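PDB 2NLZ: cephalosporin acylase from Bacillus halodurans, which probably hydrolyses or transfers acyl groups from amide substrates such as cephalosporin side chains or gamma-glutamyl compounds, as an N-terminal nucleophile (Ntn) hydrolase of the gamma-glutamyltranspeptidase family. Local coordinates for residues F73-T78 with W265-N270; A307-M312 with P348-P353; M312-E317 with N406-L411; G368-F373 with P423-K428. The protein carries 1 engineered substitution. All coordinates share one frame; numbering follows the deposited sequence.

Overall arrangement
Contacts 1 and 4 lie inside the strand-rich core, their centres about 8 Å apart, and use strands that are neighbours, 71-78 beside 370-376 and 262-266 beside 424-428: W77 N meets M370 O at 2.7 Å and W265 N meets F425 O at 2.7 Å, both probable hydrogen bonds. Contacts 2 and 3 sit farther out on helix 294-314, share M312 and have centres about 12 Å apart. Contact 1 reaches contact 3 through N270 N and T316 O, 3.1 Å apart and probably hydrogen-bonded. In gamma-glutamyltranspeptidases self-cleavage frees a threonine nucleophile; segment 348-353 of contact 2 leads through the unmodelled 354-357 to strand 359-365, which probably follows the corresponding cleavage point.

Contact 1 (F73-T78 with W265-N270); sequences FALVWT and WEIPPN
I267 pushes its side chain between F73 and L75, the two residues of strand 71-78 that direct their CB atoms at segment 265-270. The chains run roughly antiparallel, their end-to-end directions 156° apart, yet the nearest CA atoms, those of L75 and I267, are 7.3 Å apart. That separation is too wide for paired strands and is bridged by side chains, consistent with the layered interior of an Ntn-hydrolase.

Packing is densest around I267. Its CG1 lies beside the backbone N (chi1 -64°), which carries CD1 to 3.7 Å from L75 CD2 and sets the other branch, CG2, obliquely against the phenyl ring, 3.7 Å from F73 CD1. The same CD1 also lies over the backbone, 3.4 Å from A74 O. L75 divides its two methyls: CD2 meets I267, while CD1 turns to the W265 backbone and stands 4.0 Å from W265 CB.

The ends are looser. N270 OD1 is 4.2 Å from F73 CZ, near the ring plane at its edge, and takes its hydrogen bond from N86 instead. W265 is partly exposed, and E266 turns away to bond H448. F73 gains an edge-to-face partner in H419.

Across these two segments the adhesion is therefore apolar, fixed by the shapes of the branched side chains, with polar ends satisfied by other parts of the fold.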
# COMPACT_ATOMS: atom_id res chain seq x y z
N PHE D 73 16.28 35.12 4.71
CA PHE D 73 16.69 34.83 6.09
C PHE D 73 17.75 33.74 6.09
O PHE D 73 17.76 32.86 5.22
CB PHE D 73 15.50 34.35 6.93
CG PHE D 73 14.60 35.45 7.43
CD1 PHE D 73 14.77 36.00 8.68
CD2 PHE D 73 13.53 35.91 6.65
CE1 PHE D 73 13.92 36.99 9.15
CE2 PHE D 73 12.68 36.92 7.10
CZ PHE D 73 12.87 37.45 8.36
N ALA D 74 18.65 33.78 7.09
CA ALA D 74 19.70 32.76 7.18
C ALA D 74 20.15 32.45 8.59
O ALA D 74 20.25 33.34 9.44
CB ALA D 74 20.91 33.14 6.33
N LEU D 75 20.38 31.16 8.83
CA LEU D 75 21.13 30.72 9.99
C LEU D 75 22.41 30.11 9.47
O LEU D 75 22.39 29.09 8.77
CB LEU D 75 20.34 29.71 10.83
CG LEU D 75 19.37 30.28 11.88
CD1 LEU D 75 18.62 29.19 12.62
CD2 LEU D 75 20.12 31.16 12.86
N VAL D 76 23.54 30.75 9.77
CA VAL D 76 24.83 30.28 9.27
C VAL D 76 25.75 29.88 10.42
O VAL D 76 25.96 30.64 11.37
CB VAL D 76 25.48 31.31 8.28
CG1 VAL D 76 25.23 32.73 8.73
CG2 VAL D 76 26.96 31.07 8.13
N TRP D 77 26.27 28.66 10.33
CA TRP D 77 27.24 28.18 11.31
C TRP D 77 28.62 28.25 10.72
O TRP D 77 28.92 27.57 9.74
CB TRP D 77 26.96 26.74 11.72
CG TRP D 77 27.91 26.22 12.77
CD1 TRP D 77 29.16 25.67 12.58
CD2 TRP D 77 27.67 26.16 14.19
NE1 TRP D 77 29.70 25.28 13.78
CE2 TRP D 77 28.81 25.57 14.78
CE3 TRP D 77 26.61 26.55 15.01
CZ2 TRP D 77 28.90 25.37 16.15
CZ3 TRP D 77 26.71 26.36 16.37
CH2 TRP D 77 27.85 25.77 16.93
N THR D 78 29.47 29.05 11.35
CA THR D 78 30.83 29.23 10.90
C THR D 78 31.68 29.64 12.09
O THR D 78 31.22 30.44 12.93
CB THR D 78 30.90 30.27 9.74
OG1 THR D 78 32.26 30.44 9.33
CG2 THR D 78 30.32 31.61 10.16
N TRP D 265 17.05 25.66 16.72
CA TRP D 265 17.27 27.09 16.51
C TRP D 265 16.35 27.69 15.44
O TRP D 265 16.09 27.06 14.41
CB TRP D 265 18.72 27.36 16.14
CG TRP D 265 19.67 26.96 17.19
CD1 TRP D 265 20.26 25.75 17.34
CD2 TRP D 265 20.16 27.79 18.26
NE1 TRP D 265 21.09 25.76 18.44
CE2 TRP D 265 21.05 27.00 19.02
CE3 TRP D 265 19.93 29.12 18.65
CZ2 TRP D 265 21.71 27.49 20.15
CZ3 TRP D 265 20.59 29.60 19.78
CH2 TRP D 265 21.47 28.78 20.51
N GLU D 266 15.87 28.89 15.71
CA GLU D 266 15.13 29.67 14.74
C GLU D 266 15.62 31.12 14.78
O GLU D 266 16.24 31.55 15.77
CB GLU D 266 13.63 29.64 15.07
CG GLU D 266 12.97 28.26 15.08
CD GLU D 266 12.65 27.70 13.70
OE1 GLU D 266 12.62 28.48 12.71
OE2 GLU D 266 12.42 26.48 13.61
N ILE D 267 15.37 31.87 13.72
CA ILE D 267 15.48 33.33 13.73
C ILE D 267 14.42 33.88 14.70
O ILE D 267 13.28 33.41 14.69
CB ILE D 267 15.22 33.91 12.32
CG1 ILE D 267 16.30 33.43 11.33
CG2 ILE D 267 15.10 35.44 12.35
CD1 ILE D 267 17.74 33.73 11.73
N PRO D 268 14.80 34.85 15.55
CA PRO D 268 13.88 35.55 16.46
C PRO D 268 12.83 36.39 15.72
O PRO D 268 13.00 36.66 14.54
CB PRO D 268 14.81 36.48 17.25
CG PRO D 268 15.96 36.68 16.37
CD PRO D 268 16.18 35.35 15.72
N PRO D 269 11.74 36.76 16.42
CA PRO D 269 10.64 37.59 15.95
C PRO D 269 10.95 38.70 14.95
O PRO D 269 12.09 39.18 14.84
CB PRO D 269 10.08 38.16 17.24
CG PRO D 269 10.15 36.99 18.13
CD PRO D 269 11.46 36.31 17.80
N ASN D 270 9.87 39.15 14.32
CA ASN D 270 9.82 39.47 12.90
C ASN D 270 9.47 38.11 12.24
O ASN D 270 8.36 37.93 11.77
CB ASN D 270 11.13 40.08 12.39
CG ASN D 270 11.01 40.69 10.98
OD1 ASN D 270 12.02 41.05 10.38
ND2 ASN D 270 9.79 40.82 10.47

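Contact 2 (A307-M312 with P348-P353); sequences AFVDGM and PEPGTP
D310 and P350 bring the two backbones together, with their CA atoms 4.8 Å apart. Segment 307-312 is continuous helix, part of 294-314, and its regularity is borne out by the G311 N to A307 O and M312 N to F308 O hydrogen bonds; segment 348-353 has no regular structure and passes along the helix flank as a proline-rich loop. The motif is thus a loop laid against a helix near the protein surface, in the connection between helix 331-338 and strand 359-365.

V309 carries the apolar half, with one methyl for each of two prolines. Its CG1 is anti to the backbone N (chi1 -157°) and meets the P350 ring at CG, 3.8 Å away. CG2, on the side of the backbone N, reaches P348 CB at 3.6 Å, and these two side chains cross at about a right angle. E349, between the prolines, faces away from the helix.

D310 carries the polar half. Its OD2 is engaged outside the segments by a salt bridge to R337 and a hydrogen bond to Y333, and R337 also holds E349 O, which ties helix, loop and arginine into one cluster. With OD2 held in this way, the carboxylate is probably restrained from turning, and its other oxygen is directed at the loop. G351 N donates to D310 OD1 over 2.8 Å with an N-H...O angle of 151°, on the syn lone pair.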
# COMPACT_ATOMS: atom_id res chain seq x y z
N ALA D 307 0.38 26.99 20.09
CA ALA D 307 1.53 27.81 19.76
C ALA D 307 1.27 28.75 18.59
O ALA D 307 1.75 29.89 18.57
CB ALA D 307 2.73 26.93 19.47
N PHE D 308 0.51 28.27 17.60
CA PHE D 308 0.33 29.04 16.38
C PHE D 308 -0.57 30.26 16.60
O PHE D 308 -0.33 31.32 16.02
CB PHE D 308 -0.21 28.16 15.25
CG PHE D 308 0.43 28.43 13.91
CD1 PHE D 308 0.48 29.71 13.39
CD2 PHE D 308 0.97 27.39 13.17
CE1 PHE D 308 1.08 29.97 12.15
CE2 PHE D 308 1.57 27.62 11.92
CZ PHE D 308 1.63 28.92 11.42
N VAL D 309 -1.58 30.10 17.44
CA VAL D 309 -2.48 31.22 17.73
C VAL D 309 -1.79 32.23 18.66
O VAL D 309 -2.12 33.42 18.66
CB VAL D 309 -3.85 30.77 18.27
CG1 VAL D 309 -4.88 31.85 18.00
CG2 VAL D 309 -4.29 29.53 17.56
N ASP D 310 -0.81 31.75 19.41
CA ASP D 310 0.06 32.62 20.18
C ASP D 310 0.96 33.41 19.26
O ASP D 310 1.01 34.63 19.35
CB ASP D 310 0.92 31.83 21.15
CG ASP D 310 0.19 31.53 22.43
OD1 ASP D 310 -0.86 32.17 22.68
OD2 ASP D 310 0.65 30.66 23.19
N GLY D 311 1.66 32.70 18.38
CA GLY D 311 2.57 33.34 17.42
C GLY D 311 1.88 34.35 16.53
O GLY D 311 2.45 35.40 16.22
N MET D 312 0.64 34.06 16.14
CA MET D 312 -0.14 34.96 15.29
C MET D 312 -0.62 36.19 16.04
O MET D 312 -0.82 37.25 15.44
CB MET D 312 -1.32 34.22 14.65
CG MET D 312 -1.06 33.78 13.23
SD MET D 312 -2.03 32.31 12.87
CE MET D 312 -2.61 32.66 11.20
N PRO D 348 -8.54 26.36 19.34
CA PRO D 348 -7.33 27.03 19.81
C PRO D 348 -7.47 28.53 20.06
O PRO D 348 -7.96 29.26 19.20
CB PRO D 348 -6.32 26.75 18.69
CG PRO D 348 -7.15 26.62 17.46
CD PRO D 348 -8.54 26.21 17.87
N GLU D 349 -7.05 28.98 21.24
CA GLU D 349 -7.12 30.39 21.63
C GLU D 349 -5.75 30.87 22.15
O GLU D 349 -4.98 30.06 22.66
CB GLU D 349 -8.19 30.60 22.71
CG GLU D 349 -9.63 30.32 22.28
CD GLU D 349 -10.20 31.33 21.29
OE1 GLU D 349 -9.69 32.47 21.22
OE2 GLU D 349 -11.16 30.99 20.58
N PRO D 350 -5.45 32.17 22.00
CA PRO D 350 -4.19 32.72 22.51
C PRO D 350 -4.09 32.69 24.03
O PRO D 350 -5.11 32.60 24.71
CB PRO D 350 -4.23 34.18 22.02
CG PRO D 350 -5.23 34.21 20.94
CD PRO D 350 -6.25 33.20 21.32
N GLY D 351 -2.87 32.78 24.55
CA GLY D 351 -2.64 32.73 25.99
C GLY D 351 -2.25 34.06 26.60
O GLY D 351 -2.87 35.08 26.32
N THR D 352 -1.20 34.04 27.42
CA THR D 352 -0.77 35.20 28.23
C THR D 352 0.74 35.11 28.55
O THR D 352 1.45 34.31 27.96
CB THR D 352 -1.60 35.28 29.53
OG1 THR D 352 -2.02 33.96 29.92
CG2 THR D 352 -2.83 36.17 29.35
N PRO D 353 1.25 35.99 29.44
CA PRO D 353 2.54 35.69 30.09
C PRO D 353 2.49 34.44 30.95
O PRO D 353 3.14 34.38 32.00
CB PRO D 353 2.77 36.91 30.99
CG PRO D 353 1.97 38.00 30.38
CD PRO D 353 0.76 37.33 29.83

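Contact 3 (M312-E317 with N406-L411); sequences MKYVTE and NHDNAL
Two hydrogen bonds cross this contact, from H407 of the loop to M312 at the C-terminal end of helix 294-314, and from T316, just past the helix, to N409 of the loop. V315 is the first residue to leave helical geometry, so M312 O belongs to the last turn. H407 NE2 donates to it over 3.0 Å; the oxygen lies only 5° out of the imidazole plane and the nitrogen lies in the carbonyl plane, although the N-H...O angle of 132° shows a bent bond. With CG anti to the backbone N (chi1 -163°), the ring extends edge-on to the helix end.

The second bond runs the other way: T316 OG1 donates to N409 OD1 over 2.8 Å, in the amide plane and on a lone pair. The same OD1 also accepts from Y418 N, and ND2 pairs with T417 OG1, so both ends of the N409 amide are engaged and its rotation is fixed. T316 CG2 rests against the D408 backbone, 3.4 Å from D408 O, which together with A410 O binds K415 NZ.

Residues H407 to A410 form a type I turn, its A410 N to H407 O bond being weak at 3.2 Å. Within it D408 lies alongside Y314, its OD2 3.9 Å from CD1 of the ring. K313 NZ is 6.3 Å from that carboxylate oxygen, too far for contact.

A leucine in place of H407 would probably leave M312 O without this donor and weaken the tie between turn and helix. The exchange is thus reciprocal: the loop's H407 donates to a helix carbonyl, T316 donates to the loop's N409, and K415 binds two loop carbonyls.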
# COMPACT_ATOMS: atom_id res chain seq x y z
N MET D 312 0.64 34.06 16.14
CA MET D 312 -0.14 34.96 15.29
C MET D 312 -0.62 36.19 16.04
O MET D 312 -0.82 37.25 15.44
CB MET D 312 -1.32 34.22 14.65
CG MET D 312 -1.06 33.78 13.23
SD MET D 312 -2.03 32.31 12.87
CE MET D 312 -2.61 32.66 11.20
N LYS D 313 -0.80 36.05 17.34
CA LYS D 313 -1.24 37.14 18.20
C LYS D 313 -0.07 38.08 18.51
O LYS D 313 -0.21 39.31 18.40
CB LYS D 313 -1.86 36.59 19.49
CG LYS D 313 -2.28 37.63 20.53
CD LYS D 313 -3.66 38.24 20.24
CE LYS D 313 -4.02 39.35 21.24
NZ LYS D 313 -4.10 38.87 22.67
N TYR D 314 1.08 37.51 18.86
CA TYR D 314 2.15 38.30 19.47
C TYR D 314 3.36 38.63 18.59
O TYR D 314 3.99 39.67 18.79
CB TYR D 314 2.61 37.64 20.78
CG TYR D 314 1.50 37.44 21.79
CD1 TYR D 314 0.88 38.53 22.40
CD2 TYR D 314 1.09 36.16 22.14
CE1 TYR D 314 -0.15 38.34 23.34
CE2 TYR D 314 0.07 35.96 23.08
CZ TYR D 314 -0.54 37.06 23.67
OH TYR D 314 -1.55 36.84 24.58
N VAL D 315 3.68 37.76 17.63
CA VAL D 315 4.92 37.91 16.85
C VAL D 315 4.83 38.97 15.75
O VAL D 315 3.98 38.90 14.87
CB VAL D 315 5.45 36.56 16.28
CG1 VAL D 315 6.60 36.79 15.31
CG2 VAL D 315 5.90 35.65 17.42
N THR D 316 5.73 39.95 15.86
CA THR D 316 5.89 41.03 14.91
C THR D 316 7.26 41.69 15.15
O THR D 316 8.07 41.16 15.92
CB THR D 316 4.77 42.08 15.06
OG1 THR D 316 4.98 43.14 14.12
CG2 THR D 316 4.75 42.65 16.48
N GLU D 317 7.52 42.82 14.50
CA GLU D 317 8.69 43.66 14.81
C GLU D 317 8.90 43.76 16.34
O GLU D 317 8.01 44.24 17.05
CB GLU D 317 8.51 45.06 14.21
CG GLU D 317 9.56 46.09 14.62
CD GLU D 317 10.84 45.97 13.82
OE1 GLU D 317 11.90 45.70 14.42
OE2 GLU D 317 10.78 46.13 12.58
N ASN D 406 -5.31 47.59 17.08
CA ASN D 406 -5.04 46.98 18.38
C ASN D 406 -4.22 45.70 18.31
O ASN D 406 -3.81 45.16 19.34
CB ASN D 406 -6.35 46.75 19.14
CG ASN D 406 -7.06 48.04 19.50
OD1 ASN D 406 -8.28 48.15 19.36
ND2 ASN D 406 -6.31 49.03 19.95
N HIS D 407 -3.98 45.21 17.09
CA HIS D 407 -3.13 44.04 16.89
C HIS D 407 -1.68 44.49 16.88
O HIS D 407 -1.36 45.54 16.34
CB HIS D 407 -3.46 43.33 15.57
CG HIS D 407 -2.93 41.93 15.49
ND1 HIS D 407 -3.75 40.83 15.59
CD2 HIS D 407 -1.68 41.46 15.33
CE1 HIS D 407 -3.02 39.73 15.49
NE2 HIS D 407 -1.76 40.09 15.33
N ASP D 408 -0.80 43.68 17.47
CA ASP D 408 0.62 44.00 17.55
C ASP D 408 1.32 44.11 16.19
O ASP D 408 2.25 44.90 16.02
CB ASP D 408 1.35 42.98 18.43
CG ASP D 408 0.82 42.95 19.86
OD1 ASP D 408 0.31 43.97 20.36
OD2 ASP D 408 0.94 41.88 20.49
N ASN D 409 0.87 43.31 15.22
CA ASN D 409 1.39 43.36 13.85
C ASN D 409 0.59 44.32 12.95
O ASN D 409 0.37 44.06 11.76
CB ASN D 409 1.43 41.94 13.24
CG ASN D 409 2.24 41.87 11.97
OD1 ASN D 409 3.45 42.06 12.00
ND2 ASN D 409 1.58 41.62 10.84
N ALA D 410 0.16 45.44 13.53
CA ALA D 410 -0.54 46.48 12.78
C ALA D 410 0.42 47.19 11.83
O ALA D 410 1.61 47.35 12.15
CB ALA D 410 -1.17 47.47 13.73
N LEU D 411 -0.08 47.59 10.67
CA LEU D 411 0.73 48.29 9.68
C LEU D 411 1.21 49.62 10.21
O LEU D 411 0.42 50.46 10.65
CB LEU D 411 -0.05 48.49 8.38
CG LEU D 411 0.52 49.39 7.28
CD1 LEU D 411 1.86 48.88 6.77
CD2 LEU D 411 -0.47 49.48 6.13

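Contact 4 (G368-F373 with P423-K428); sequences GNMVSF and PGFLTK
S372 meets G424 with its OG anti to the backbone N (chi1 -172°), and F425, whose CG is likewise anti to its own N (chi1 -151°), brings its ring edge to M370. The side chains meet between two strands that are not hydrogen-bonded neighbours, consistent with the layered core of an Ntn-hydrolase; helix 47-61 covers the other face of strand 370-376 at V371 and F373.

S372 OG donates to G424 O over 2.9 Å, tilted 29° from the carbonyl plane. The hydroxyl also bonds Y360 OH, its stronger partner, and P423 CB packs beside it.

Farther along, M370 curls at chi2 and chi3 so that CE comes to 3.7 Å from F425 CZ. Its CB is 3.8 Å from the same CZ, in the ring plane at the edge, and the side chains stand at about a right angle. L75 and W77 also touch F425.

Replacing S372 by alanine removes the hydroxyl, and G424 O and Y360 OH would probably lose this shared partner in a buried place. The contact thus sets one hydroxyl, bonded to both G424 O and Y360 OH, beside a methionine-phenylalanine pair, joining a polar link to hydrophobic packing.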
# COMPACT_ATOMS: atom_id res chain seq x y z
N GLY D 368 33.57 22.66 8.25
CA GLY D 368 32.61 22.84 9.34
C GLY D 368 31.68 24.03 9.22
O GLY D 368 31.05 24.41 10.20
N ASN D 369 31.60 24.62 8.03
CA ASN D 369 30.60 25.66 7.76
C ASN D 369 29.30 25.07 7.23
O ASN D 369 29.32 24.11 6.45
CB ASN D 369 31.15 26.71 6.82
CG ASN D 369 32.47 27.28 7.30
OD1 ASN D 369 32.58 27.74 8.43
ND2 ASN D 369 33.47 27.24 6.44
N MET D 370 28.18 25.63 7.68
CA MET D 370 26.84 25.12 7.36
C MET D 370 25.85 26.28 7.30
O MET D 370 25.92 27.19 8.15
CB MET D 370 26.37 24.12 8.42
CG MET D 370 27.25 22.88 8.53
SD MET D 370 26.42 21.37 9.00
CE MET D 370 26.41 21.59 10.76
N VAL D 371 24.94 26.26 6.33
CA VAL D 371 23.91 27.31 6.26
C VAL D 371 22.50 26.83 5.94
O VAL D 371 22.29 25.98 5.08
CB VAL D 371 24.33 28.55 5.40
CG1 VAL D 371 25.42 28.20 4.41
CG2 VAL D 371 23.12 29.22 4.70
N SER D 372 21.55 27.38 6.69
CA SER D 372 20.13 27.29 6.42
C SER D 372 19.70 28.61 5.78
O SER D 372 19.74 29.65 6.44
CB SER D 372 19.39 27.10 7.74
OG SER D 372 18.01 26.82 7.56
N PHE D 373 19.31 28.59 4.51
CA PHE D 373 18.95 29.80 3.79
C PHE D 373 17.58 29.67 3.18
O PHE D 373 17.25 28.63 2.63
CB PHE D 373 19.94 30.09 2.65
CG PHE D 373 19.79 31.45 2.04
CD1 PHE D 373 20.52 32.53 2.52
CD2 PHE D 373 18.90 31.67 0.98
CE1 PHE D 373 20.38 33.80 1.97
CE2 PHE D 373 18.75 32.94 0.42
CZ PHE D 373 19.49 34.00 0.90
N PRO D 423 14.19 29.75 8.45
CA PRO D 423 15.26 28.77 8.31
C PRO D 423 15.59 28.20 9.68
O PRO D 423 15.66 28.93 10.68
CB PRO D 423 16.42 29.62 7.81
CG PRO D 423 16.18 31.00 8.37
CD PRO D 423 14.70 31.11 8.70
N GLY D 424 15.79 26.89 9.74
CA GLY D 424 16.03 26.24 11.01
C GLY D 424 17.43 25.70 11.12
O GLY D 424 18.06 25.40 10.11
N PHE D 425 17.91 25.57 12.35
CA PHE D 425 19.17 24.88 12.60
C PHE D 425 19.10 23.99 13.82
O PHE D 425 18.49 24.34 14.83
CB PHE D 425 20.31 25.89 12.77
CG PHE D 425 21.65 25.36 12.34
CD1 PHE D 425 22.13 25.62 11.06
CD2 PHE D 425 22.44 24.60 13.21
CE1 PHE D 425 23.37 25.13 10.66
CE2 PHE D 425 23.68 24.11 12.81
CZ PHE D 425 24.14 24.38 11.53
N LEU D 426 19.74 22.83 13.72
CA LEU D 426 19.80 21.88 14.82
C LEU D 426 21.22 21.70 15.36
O LEU D 426 22.19 21.63 14.60
CB LEU D 426 19.18 20.54 14.42
CG LEU D 426 18.89 19.51 15.53
CD1 LEU D 426 18.04 20.09 16.65
CD2 LEU D 426 18.22 18.26 14.96
N THR D 427 21.30 21.57 16.69
CA THR D 427 22.55 21.61 17.44
C THR D 427 22.47 20.65 18.63
O THR D 427 21.40 20.45 19.19
CB THR D 427 22.81 23.08 17.88
OG1 THR D 427 23.59 23.73 16.88
CG2 THR D 427 23.50 23.19 19.23
N LYS D 428 23.58 20.02 18.99
CA LYS D 428 23.63 19.18 20.19
C LYS D 428 24.93 19.39 20.97
O LYS D 428 26.02 19.07 20.47
CB LYS D 428 23.46 17.70 19.82
CG LYS D 428 23.42 16.74 21.00
CD LYS D 428 23.40 15.29 20.52
CE LYS D 428 23.53 14.29 21.66
NZ LYS D 428 22.34 14.29 22.55